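Local coordinates for putative cytoplasmic protein (PDB 4IQN) that is of unknown function, a putative cytoplasmic protein of Salmonella Typhimurium that belongs to the DUF5066 family, at residues Glu148-Arg153 with Glu200-Ala205; Ile136-Thr141 with Ser164-Tyr169. One frame throughout, in Å; residues are numbered along the deposited sequence.

Interaction 1. Residues Glu148-Arg153 with Glu200-Ala205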
ATOM      1  N   GLU A 148       9.488  -5.787  -6.304  1.00 21.87           N
ATOM      2  CA  GLU A 148       8.453  -4.872  -5.864  1.00 19.51           C
ATOM      3  C   GLU A 148       7.080  -5.273  -6.365  1.00 19.45           C
ATOM      4  O   GLU A 148       6.958  -5.882  -7.410  1.00 17.07           O
ATOM      5  CB  GLU A 148       8.756  -3.440  -6.344  1.00 19.51           C
ATOM      6  CG  GLU A 148      10.043  -2.906  -5.745  1.00 19.94           C
ATOM      7  CD  GLU A 148       9.991  -2.731  -4.205  1.00 23.42           C
ATOM      8  OE1 GLU A 148       8.895  -2.390  -3.653  1.00 26.59           O
ATOM      9  OE2 GLU A 148      11.065  -2.920  -3.553  1.00 26.04           O
ATOM     10  N   TYR A 149       6.061  -4.890  -5.606  1.00 18.49           N
ATOM     11  CA  TYR A 149       4.677  -4.984  -6.025  1.00 17.36           C
ATOM     12  C   TYR A 149       4.181  -3.596  -6.473  1.00 16.72           C
ATOM     13  O   TYR A 149       4.744  -2.575  -6.096  1.00 17.57           O
ATOM     14  CB  TYR A 149       3.787  -5.430  -4.893  1.00 15.96           C
ATOM     15  CG  TYR A 149       4.015  -6.839  -4.434  1.00 18.35           C
ATOM     16  CD1 TYR A 149       3.632  -7.902  -5.208  1.00 21.62           C
ATOM     17  CD2 TYR A 149       4.615  -7.085  -3.190  1.00 20.63           C
ATOM     18  CE1 TYR A 149       3.812  -9.213  -4.734  1.00 20.15           C
ATOM     19  CE2 TYR A 149       4.835  -8.375  -2.744  1.00 20.11           C
ATOM     20  CZ  TYR A 149       4.428  -9.432  -3.533  1.00 23.75           C
ATOM     21  OH  TYR A 149       4.600 -10.726  -3.143  1.00 22.46           O
ATOM     22  N   PRO A 150       3.073  -3.558  -7.210  1.00 17.10           N
ATOM     23  CA  PRO A 150       2.536  -2.222  -7.562  1.00 17.32           C
ATOM     24  C   PRO A 150       1.936  -1.484  -6.369  1.00 18.33           C
ATOM     25  O   PRO A 150       1.651  -2.082  -5.322  1.00 17.63           O
ATOM     26  CB  PRO A 150       1.427  -2.534  -8.564  1.00 19.84           C
ATOM     27  CG  PRO A 150       1.564  -3.961  -8.918  1.00 17.98           C
ATOM     28  CD  PRO A 150       2.270  -4.637  -7.787  1.00 17.46           C
ATOM     29  N   ILE A 151       1.728  -0.180  -6.526  1.00 17.15           N
ATOM     30  CA  ILE A 151       0.947   0.613  -5.605  1.00 16.56           C
ATOM     31  C   ILE A 151      -0.448   0.833  -6.198  1.00 18.29           C
ATOM     32  O   ILE A 151      -0.592   1.050  -7.407  1.00 17.45           O
ATOM     33  CB  ILE A 151       1.629   1.972  -5.387  1.00 16.63           C
ATOM     34  CG1 ILE A 151       2.966   1.741  -4.654  1.00 18.07           C
ATOM     35  CG2 ILE A 151       0.736   2.961  -4.632  1.00 18.97           C
ATOM     36  CD1 ILE A 151       2.790   1.335  -3.200  1.00 21.70           C
ATOM     37  N   ALA A 152      -1.458   0.753  -5.338  1.00 17.77           N
ATOM     38  CA  ALA A 152      -2.826   1.134  -5.689  1.00 14.92           C
ATOM     39  C   ALA A 152      -3.216   2.345  -4.862  1.00 18.09           C
ATOM     40  O   ALA A 152      -2.732   2.520  -3.722  1.00 16.89           O
ATOM     41  CB  ALA A 152      -3.776   0.005  -5.430  1.00 18.06           C
ATOM     42  N   ARG A 153      -4.100   3.167  -5.436  1.00 18.22           N
ATOM     43  CA  ARG A 153      -4.653   4.323  -4.778  1.00 15.87           C
ATOM     44  C   ARG A 153      -6.172   4.247  -4.727  1.00 17.15           C
ATOM     45  O   ARG A 153      -6.804   3.670  -5.624  1.00 20.32           O
ATOM     46  CB  ARG A 153      -4.225   5.634  -5.497  1.00 16.46           C
ATOM     47  CG  ARG A 153      -2.789   5.992  -5.273  1.00 15.69           C
ATOM     48  CD  ARG A 153      -2.378   7.196  -6.083  1.00 17.09           C
ATOM     49  NE  ARG A 153      -1.043   7.650  -5.775  1.00 18.48           N
ATOM     50  CZ  ARG A 153      -0.735   8.646  -4.938  1.00 20.85           C
ATOM     51  NH1 ARG A 153      -1.662   9.359  -4.330  1.00 21.16           N
ATOM     52  NH2 ARG A 153       0.523   8.975  -4.754  1.00 18.39           N
ATOM     53  N   GLU A 200      -0.214  -3.089 -15.127  1.00 20.82           N
ATOM     54  CA  GLU A 200      -1.604  -2.935 -15.510  1.00 20.19           C
ATOM     55  C   GLU A 200      -2.092  -4.040 -16.427  1.00 23.86           C
ATOM     56  O   GLU A 200      -3.237  -4.530 -16.274  1.00 25.32           O
ATOM     57  CB  GLU A 200      -1.811  -1.540 -16.102  1.00 23.45           C
ATOM     58  CG  GLU A 200      -1.705  -0.469 -14.998  1.00 26.42           C
ATOM     59  CD  GLU A 200      -1.631   0.960 -15.540  1.00 36.31           C
ATOM     60  OE1 GLU A 200      -2.395   1.229 -16.499  1.00 42.10           O
ATOM     61  OE2 GLU A 200      -0.816   1.790 -15.016  1.00 28.71           O
ATOM     62  N   GLN A 201      -1.250  -4.459 -17.355  0.70 21.89           N
ATOM     63  CA  GLN A 201      -1.605  -5.561 -18.240  0.70 28.25           C
ATOM     64  C   GLN A 201      -1.768  -6.826 -17.406  0.70 26.93           C
ATOM     65  O   GLN A 201      -2.791  -7.510 -17.494  0.70 26.44           O
ATOM     66  CB  GLN A 201      -0.555  -5.772 -19.318  0.70 30.13           C
ATOM     67  CG  GLN A 201      -1.007  -6.708 -20.422  0.70 35.58           C
ATOM     68  CD  GLN A 201      -0.132  -6.644 -21.660  0.70 45.59           C
ATOM     69  OE1 GLN A 201       0.662  -5.717 -21.836  0.70 57.70           O
ATOM     70  NE2 GLN A 201      -0.279  -7.633 -22.535  0.70 55.66           N
ATOM     71  N   ARG A 202      -0.782  -7.083 -16.559  1.00 26.56           N
ATOM     72  CA  ARG A 202      -0.716  -8.319 -15.793  1.00 28.49           C
ATOM     73  C   ARG A 202      -1.883  -8.443 -14.812  1.00 25.95           C
ATOM     74  O   ARG A 202      -2.450  -9.514 -14.681  1.00 24.61           O
ATOM     75  CB  ARG A 202       0.628  -8.375 -15.034  1.00 27.17           C
ATOM     76  CG  ARG A 202       0.828  -9.650 -14.182  1.00 26.76           C
ATOM     77  CD  ARG A 202       1.997  -9.522 -13.252  1.00 23.62           C
ATOM     78  NE  ARG A 202       1.718  -8.465 -12.276  1.00 24.07           N
ATOM     79  CZ  ARG A 202       2.606  -7.605 -11.752  1.00 22.82           C
ATOM     80  NH1 ARG A 202       3.910  -7.651 -12.026  1.00 21.22           N
ATOM     81  NH2 ARG A 202       2.171  -6.664 -10.939  1.00 19.80           N
ATOM     82  N   ASP A 203      -2.242  -7.344 -14.144  1.00 26.92           N
ATOM     83  CA  ASP A 203      -3.209  -7.350 -13.057  1.00 25.87           C
ATOM     84  C   ASP A 203      -4.596  -6.803 -13.440  1.00 24.20           C
ATOM     85  O   ASP A 203      -5.461  -6.633 -12.581  1.00 22.08           O
ATOM     86  CB  ASP A 203      -2.661  -6.550 -11.867  1.00 21.45           C
ATOM     87  CG  ASP A 203      -1.370  -7.140 -11.275  1.00 23.89           C
ATOM     88  OD1 ASP A 203      -1.023  -8.307 -11.591  1.00 23.28           O
ATOM     89  OD2 ASP A 203      -0.698  -6.424 -10.484  1.00 23.97           O
ATOM     90  N   ALA A 204      -4.817  -6.556 -14.733  1.00 23.51           N
ATOM     91  CA  ALA A 204      -6.056  -5.909 -15.207  1.00 25.52           C
ATOM     92  C   ALA A 204      -7.327  -6.653 -14.797  1.00 26.00           C
ATOM     93  O   ALA A 204      -8.331  -6.026 -14.434  1.00 22.78           O
ATOM     94  CB  ALA A 204      -6.016  -5.750 -16.713  1.00 26.92           C
ATOM     95  N   ALA A 205      -7.273  -7.983 -14.817  1.00 25.55           N
ATOM     96  CA  ALA A 205      -8.469  -8.774 -14.552  1.00 28.49           C
ATOM     97  C   ALA A 205      -8.832  -8.696 -13.075  1.00 26.66           C
ATOM     98  O   ALA A 205      -9.996  -8.774 -12.711  1.00 31.60           O
ATOM     99  CB  ALA A 205      -8.284 -10.209 -15.013  1.00 30.91           C
TER
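The pyrrolidine ring of P150 sets its CG against the edge of the joined ends of R202 and D203, two consecutive residues of helix 190-207 whose side chains are already locked together. R202 grips the carboxylate in a side-on, bidentate salt bridge: NE reaches OD1 of D203 at 2.8 Å in an almost straight bond (173°), and NH2 of R202 reaches OD2 of D203 at 2.9 Å. Both oxygens lie in the guanidinium plane, yet the carboxylate is tilted against it, NE meeting OD1 from 42° out of the carboxylate plane. A bend at chi3 (65°) folds the arginine back beside the next residue of its own helix. P150 CG meets the outer edge of this pair, close to the guanidinium plane and not over a face, 3.4 Å from R202 NH2 and 3.7 Å from D203 OD2. The proline and the arginine run obliquely past each other, while the aspartate comes at the ring from the opposite direction. P150 sits just ahead of strand 151-155, an inner strand of the four-stranded antiparallel sheet, and helix 190-207 lies against the sheet here. The carboxylate has a further anchor there: D203 OD2 is also hydrogen-bonded to the T141 hydroxyl. Held by both R202 nitrogens and by T141, the buried carboxylate probably has little freedom to turn.

Interaction 2. Residues Ile136-Thr141 with Ser164-Tyr169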
ATOM      1  N   ILE A 136      -3.441   4.574   0.164  1.00 17.51           N
ATOM      2  CA  ILE A 136      -2.380   4.034  -0.631  1.00 18.95           C
ATOM      3  C   ILE A 136      -2.210   2.578  -0.167  1.00 16.80           C
ATOM      4  O   ILE A 136      -2.258   2.323   1.055  1.00 17.62           O
ATOM      5  CB  ILE A 136      -1.035   4.742  -0.333  1.00 18.46           C
ATOM      6  CG1 ILE A 136      -1.097   6.275  -0.467  1.00 20.42           C
ATOM      7  CG2 ILE A 136       0.105   4.173  -1.143  1.00 18.46           C
ATOM      8  CD1 ILE A 136      -1.429   6.725  -1.844  1.00 21.85           C
ATOM      9  N   PHE A 137      -2.015   1.654  -1.119  1.00 16.37           N
ATOM     10  CA  PHE A 137      -1.867   0.226  -0.779  1.00 16.98           C
ATOM     11  C   PHE A 137      -0.760  -0.365  -1.628  1.00 17.55           C
ATOM     12  O   PHE A 137      -0.544   0.016  -2.776  1.00 16.19           O
ATOM     13  CB  PHE A 137      -3.125  -0.586  -1.081  1.00 17.46           C
ATOM     14  CG  PHE A 137      -4.399   0.006  -0.592  1.00 16.27           C
ATOM     15  CD1 PHE A 137      -4.908  -0.303   0.660  1.00 19.76           C
ATOM     16  CD2 PHE A 137      -5.133   0.861  -1.396  1.00 20.25           C
ATOM     17  CE1 PHE A 137      -6.085   0.244   1.117  1.00 17.25           C
ATOM     18  CE2 PHE A 137      -6.311   1.384  -0.962  1.00 22.32           C
ATOM     19  CZ  PHE A 137      -6.798   1.100   0.296  1.00 20.88           C
ATOM     20  N   ILE A 138      -0.047  -1.320  -1.063  1.00 17.08           N
ATOM     21  CA  ILE A 138       0.759  -2.183  -1.832  1.00 17.67           C
ATOM     22  C   ILE A 138      -0.173  -3.296  -2.302  1.00 16.30           C
ATOM     23  O   ILE A 138      -0.897  -3.907  -1.482  1.00 20.36           O
ATOM     24  CB  ILE A 138       1.959  -2.743  -1.029  1.00 18.66           C
ATOM     25  CG1 ILE A 138       2.745  -1.631  -0.322  1.00 22.25           C
ATOM     26  CG2 ILE A 138       2.887  -3.474  -1.953  1.00 20.82           C
ATOM     27  CD1 ILE A 138       3.891  -2.192   0.510  1.00 22.91           C
ATOM     28  N   TYR A 139      -0.151  -3.539  -3.603  1.00 17.55           N
ATOM     29  CA  TYR A 139      -1.087  -4.461  -4.268  1.00 17.77           C
ATOM     30  C   TYR A 139      -0.382  -5.780  -4.439  1.00 18.90           C
ATOM     31  O   TYR A 139       0.501  -5.902  -5.288  1.00 18.95           O
ATOM     32  CB  TYR A 139      -1.487  -3.877  -5.644  1.00 18.07           C
ATOM     33  CG  TYR A 139      -2.812  -4.335  -6.171  1.00 17.98           C
ATOM     34  CD1 TYR A 139      -3.997  -4.039  -5.496  1.00 18.81           C
ATOM     35  CD2 TYR A 139      -2.908  -5.051  -7.365  1.00 18.77           C
ATOM     36  CE1 TYR A 139      -5.243  -4.468  -5.990  1.00 17.97           C
ATOM     37  CE2 TYR A 139      -4.162  -5.476  -7.858  1.00 19.03           C
ATOM     38  CZ  TYR A 139      -5.320  -5.187  -7.166  1.00 16.94           C
ATOM     39  OH  TYR A 139      -6.570  -5.609  -7.653  1.00 22.94           O
ATOM     40  N   ILE A 140      -0.748  -6.780  -3.618  1.00 19.00           N
ATOM     41  CA  ILE A 140       0.050  -7.995  -3.529  1.00 19.43           C
ATOM     42  C   ILE A 140      -0.343  -9.008  -4.621  1.00 22.03           C
ATOM     43  O   ILE A 140      -1.162  -9.882  -4.405  1.00 22.40           O
ATOM     44  CB  ILE A 140      -0.092  -8.624  -2.151  1.00 20.18           C
ATOM     45  CG1 ILE A 140       0.193  -7.624  -1.037  1.00 17.51           C
ATOM     46  CG2 ILE A 140       0.819  -9.861  -2.009  1.00 22.97           C
ATOM     47  CD1 ILE A 140       1.577  -6.971  -1.036  1.00 21.26           C
ATOM     48  N   THR A 141       0.226  -8.835  -5.807  1.00 21.31           N
ATOM     49  CA  THR A 141      -0.013  -9.696  -6.941  1.00 23.44           C
ATOM     50  C   THR A 141       1.276 -10.438  -7.200  1.00 24.56           C
ATOM     51  O   THR A 141       1.511 -11.487  -6.586  1.00 24.03           O
ATOM     52  CB  THR A 141      -0.487  -8.902  -8.158  1.00 19.41           C
ATOM     53  OG1 THR A 141       0.366  -7.782  -8.316  1.00 19.29           O
ATOM     54  CG2 THR A 141      -1.891  -8.403  -7.939  1.00 23.38           C
ATOM     55  N   SER A 164       4.571   2.479  -9.820  1.00 17.76           N
ATOM     56  CA  SER A 164       5.157   1.207 -10.199  1.00 15.43           C
ATOM     57  C   SER A 164       5.453   0.385  -8.928  1.00 16.91           C
ATOM     58  O   SER A 164       5.332  -0.833  -8.972  1.00 18.44           O
ATOM     59  CB  SER A 164       6.439   1.362 -10.994  1.00 17.68           C
ATOM     60  OG  SER A 164       7.449   2.084 -10.295  1.00 19.02           O
ATOM     61  N   SER A 165       5.801   1.069  -7.836  1.00 15.40           N
ATOM     62  CA  SER A 165       6.146   0.455  -6.567  1.00 16.62           C
ATOM     63  C   SER A 165       6.210   1.463  -5.458  1.00 16.76           C
ATOM     64  O   SER A 165       6.169   2.685  -5.700  1.00 15.70           O
ATOM     65  CB  SER A 165       7.524  -0.172  -6.680  1.00 19.59           C
ATOM     66  OG  SER A 165       8.566   0.788  -6.757  1.00 21.36           O
ATOM     67  N   LEU A 166       6.379   0.960  -4.224  1.00 15.66           N
ATOM     68  CA  LEU A 166       6.648   1.781  -3.068  1.00 16.84           C
ATOM     69  C   LEU A 166       7.925   2.658  -3.245  1.00 15.78           C
ATOM     70  O   LEU A 166       8.001   3.761  -2.695  1.00 18.48           O
ATOM     71  CB  LEU A 166       6.773   0.897  -1.805  1.00 18.25           C
ATOM     72  CG  LEU A 166       6.843   1.642  -0.465  1.00 18.73           C
ATOM     73  CD1 LEU A 166       5.626   2.523  -0.258  1.00 20.76           C
ATOM     74  CD2 LEU A 166       7.002   0.640   0.673  1.00 20.51           C
ATOM     75  N   VAL A 167       8.896   2.165  -4.005  1.00 17.67           N
ATOM     76  CA  VAL A 167      10.099   2.925  -4.308  1.00 18.27           C
ATOM     77  C   VAL A 167       9.741   4.212  -5.067  1.00 17.43           C
ATOM     78  O   VAL A 167      10.134   5.297  -4.650  1.00 16.80           O
ATOM     79  CB  VAL A 167      11.131   2.099  -5.092  1.00 19.43           C
ATOM     80  CG1 VAL A 167      12.364   2.909  -5.472  1.00 19.47           C
ATOM     81  CG2 VAL A 167      11.577   0.874  -4.265  1.00 21.00           C
ATOM     82  N   GLU A 168       8.984   4.094  -6.131  1.00 17.02           N
ATOM     83  CA  GLU A 168       8.544   5.273  -6.878  1.00 17.25           C
ATOM     84  C   GLU A 168       7.701   6.204  -5.992  1.00 15.93           C
ATOM     85  O   GLU A 168       7.895   7.423  -5.999  1.00 17.31           O
ATOM     86  CB  GLU A 168       7.760   4.864  -8.120  1.00 16.54           C
ATOM     87  CG  GLU A 168       7.226   6.060  -8.911  1.00 16.74           C
ATOM     88  CD  GLU A 168       6.612   5.738 -10.247  1.00 19.07           C
ATOM     89  OE1 GLU A 168       6.361   4.550 -10.568  1.00 15.24           O
ATOM     90  OE2 GLU A 168       6.357   6.708 -11.014  1.00 21.25           O
ATOM     91  N   TYR A 169       6.781   5.630  -5.222  1.00 16.56           N
ATOM     92  CA  TYR A 169       5.949   6.406  -4.328  1.00 16.04           C
ATOM     93  C   TYR A 169       6.815   7.245  -3.382  1.00 17.25           C
ATOM     94  O   TYR A 169       6.615   8.462  -3.236  1.00 18.56           O
ATOM     95  CB  TYR A 169       4.968   5.491  -3.554  1.00 16.52           C
ATOM     96  CG  TYR A 169       4.251   6.181  -2.430  1.00 16.45           C
ATOM     97  CD1 TYR A 169       3.116   6.960  -2.664  1.00 19.91           C
ATOM     98  CD2 TYR A 169       4.718   6.101  -1.118  1.00 17.92           C
ATOM     99  CE1 TYR A 169       2.472   7.620  -1.648  1.00 19.88           C
ATOM    100  CE2 TYR A 169       4.075   6.731  -0.077  1.00 16.83           C
ATOM    101  CZ  TYR A 169       2.946   7.504  -0.327  1.00 19.82           C
ATOM    102  OH  TYR A 169       2.305   8.173   0.701  1.00 20.17           O
TER
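E168 OE1 takes two bonds from S164, one from the backbone N (2.8 Å) and one from OG (2.7 Å), and the two donors reach it from opposite faces of the carboxylate plane. This ties the loop ahead of helix 166-174 to the helix's first turn. S165 is the N-cap, its OG accepting weak bonds from the backbone N of V167 and of E168. The helix thus started follows the last strand of the antiparallel meander and packs on one face of the sheet, where strand 135-140 presents I136 and I138. There, I136 and Y169 cross at a slant. CG1 of I136 comes within 4.0 Å of Y169 CE1, while I136 CG2 stands over one face of the ring, 4.2 Å above its plane and displaced toward the rim. Y169 holds CG anti to its own N (chi1 169°), which carries the ring toward the strand, and its hydroxyl is hydrogen-bonded to H130 ND1. Further along the strand, I138 is stretched out through chi2 (178°) and brings CD1 to 4.2 Å from L166 CD2, methyl against methyl. Y139, in between I138 and I140 on the strand, instead touches L207 of helix 190-207.

Overall arrangement
The centres of the two interactions lie about 8 Å apart, and both rest on the same antiparallel sheet, in which strands 135-140 and 151-155 are neighbours. Along the chain the segments alternate: 136-141, 148-153, 164-169, then 200-205, so each of the first two segments meets a helix that comes later. The two contacts meet directly as well: A152 N lies 2.8 Å from F137 O, a probable strand-to-strand hydrogen bond, and I151 CG1 packs 3.4 Å from S165 C. Within the DUF5066 family region, helix 166-174 therefore packs against strand 135-140 and the next helix, 190-207, against the lead-in to strand 151-155, two adjoining inner strands.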